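Local coordinates for carbamate kinase (Aeropyrum pernix, PDB 2E9Y), which probably catalyses the reversible transfer of a phosphoryl group between ATP and carbamate, at residues G60-S63 / E64-A68. Residues are numbered along the deposited sequence; the frame is centred on the assembly and turned at random.
Sequences GYLS and EAFEA
The carbonyl oxygen of L62 serves two parts of F66: it accepts a bond from F66 N at 3.0 Å, nearly straight (N-H...O 169°), and lies over one face of the ring, offset toward the rim, with CD2 of F66 3.2 Å from L62 O. The ring folds back there because CG of F66 stands beside its own backbone N (chi1 -53°), which brings its CE2 to 4.1 Å from CB of L62. F66 also meets M84 and, in the second subunit, Y61 and A65, where a small residue suits close approach. Cutting F66 back to an alanine is likely to leave L62 O and CB without the ring against them and open a gap beside M84. One residue earlier, A65 N donates to Y61 O at 2.9 Å. G60 lies beside the extended chain of E64, whose CG is 3.2 Å from G60 O and whose OE1 makes a salt bridge to R73 of the second subunit. E67, acidic to suit a basic partner, salt-bridges R75 through OE1. Both i to i+4 bonds belong to helix 56-67, where L62 and F66 pack on helix 78-103 and the second subunit, while Y61 and E64 meet loops and that subunit.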
loop_
_atom_site.group_PDB
_atom_site.type_symbol
_atom_site.label_atom_id
_atom_site.label_comp_id
_atom_site.label_asym_id
_atom_site.label_seq_id
_atom_site.Cartn_x
_atom_site.Cartn_y
_atom_site.Cartn_z
ATOM N N GLY A 60 -9.806 -1.001 -11.471
ATOM C CA GLY A 60 -10.149 -1.472 -12.801
ATOM C C GLY A 60 -8.936 -1.384 -13.711
ATOM O O GLY A 60 -8.667 -2.291 -14.502
ATOM N N TYR A 61 -8.197 -0.283 -13.588
ATOM C CA TYR A 61 -6.987 -0.059 -14.373
ATOM C C TYR A 61 -5.979 -1.171 -14.103
ATOM O O TYR A 61 -5.411 -1.751 -15.034
ATOM C CB TYR A 61 -6.370 1.298 -14.012
ATOM C CG TYR A 61 -4.964 1.513 -14.545
ATOM C CD1 TYR A 61 -4.741 1.811 -15.889
ATOM C CD2 TYR A 61 -3.860 1.416 -13.701
ATOM C CE1 TYR A 61 -3.446 2.011 -16.379
ATOM C CE2 TYR A 61 -2.565 1.608 -14.175
ATOM C CZ TYR A 61 -2.363 1.908 -15.516
ATOM O OH TYR A 61 -1.084 2.119 -15.980
ATOM N N LEU A 62 -5.744 -1.469 -12.827
ATOM C CA LEU A 62 -4.801 -2.523 -12.468
ATOM C C LEU A 62 -5.232 -3.874 -13.026
ATOM O O LEU A 62 -4.409 -4.637 -13.530
ATOM C CB LEU A 62 -4.660 -2.611 -10.949
ATOM C CG LEU A 62 -4.000 -1.379 -10.323
ATOM C CD1 LEU A 62 -3.943 -1.543 -8.804
ATOM C CD2 LEU A 62 -2.583 -1.217 -10.890
ATOM N N SER A 63 -6.523 -4.175 -12.926
ATOM C CA SER A 63 -7.044 -5.435 -13.445
ATOM C C SER A 63 -6.755 -5.545 -14.950
ATOM O O SER A 63 -6.339 -6.598 -15.440
ATOM C CB SER A 63 -8.552 -5.515 -13.196
ATOM O OG SER A 63 -8.830 -5.448 -11.805
ATOM N N GLU A 64 -6.970 -4.452 -15.674
ATOM C CA GLU A 64 -6.725 -4.431 -17.114
ATOM C C GLU A 64 -5.239 -4.614 -17.411
ATOM O O GLU A 64 -4.868 -5.341 -18.333
ATOM C CB GLU A 64 -7.181 -3.106 -17.724
ATOM C CG GLU A 64 -8.674 -2.838 -17.669
ATOM C CD GLU A 64 -9.038 -1.589 -18.435
ATOM O OE1 GLU A 64 -8.935 -1.615 -19.679
ATOM O OE2 GLU A 64 -9.408 -0.582 -17.796
ATOM N N ALA A 65 -4.398 -3.935 -16.630
ATOM C CA ALA A 65 -2.953 -4.005 -16.806
ATOM C C ALA A 65 -2.435 -5.432 -16.679
ATOM O O ALA A 65 -1.695 -5.902 -17.536
ATOM C CB ALA A 65 -2.252 -3.104 -15.783
ATOM N N PHE A 66 -2.828 -6.132 -15.616
ATOM C CA PHE A 66 -2.345 -7.496 -15.437
ATOM C C PHE A 66 -2.885 -8.422 -16.527
ATOM O O PHE A 66 -2.184 -9.324 -16.987
ATOM C CB PHE A 66 -2.722 -8.019 -14.042
ATOM C CG PHE A 66 -2.285 -7.114 -12.917
ATOM C CD1 PHE A 66 -1.095 -6.393 -13.006
ATOM C CD2 PHE A 66 -3.065 -6.981 -11.775
ATOM C CE1 PHE A 66 -0.692 -5.546 -11.970
ATOM C CE2 PHE A 66 -2.672 -6.138 -10.733
ATOM C CZ PHE A 66 -1.484 -5.419 -10.832
ATOM N N GLU A 67 -4.121 -8.191 -16.954
ATOM C CA GLU A 67 -4.706 -9.018 -18.005
ATOM C C GLU A 67 -4.091 -8.731 -19.377
ATOM O O GLU A 67 -4.223 -9.537 -20.292
ATOM C CB GLU A 67 -6.223 -8.819 -18.072
ATOM C CG GLU A 67 -6.994 -9.487 -16.940
ATOM C CD GLU A 67 -6.912 -11.007 -16.967
ATOM O OE1 GLU A 67 -6.348 -11.580 -17.930
ATOM O OE2 GLU A 67 -7.424 -11.635 -16.016
ATOM N N ALA A 68 -3.421 -7.590 -19.522
ATOM C CA ALA A 68 -2.791 -7.246 -20.796
ATOM C C ALA A 68 -1.461 -7.977 -20.980
ATOM O O ALA A 68 -0.896 -7.989 -22.077
ATOM C CB ALA A 68 -2.575 -5.739 -20.893
#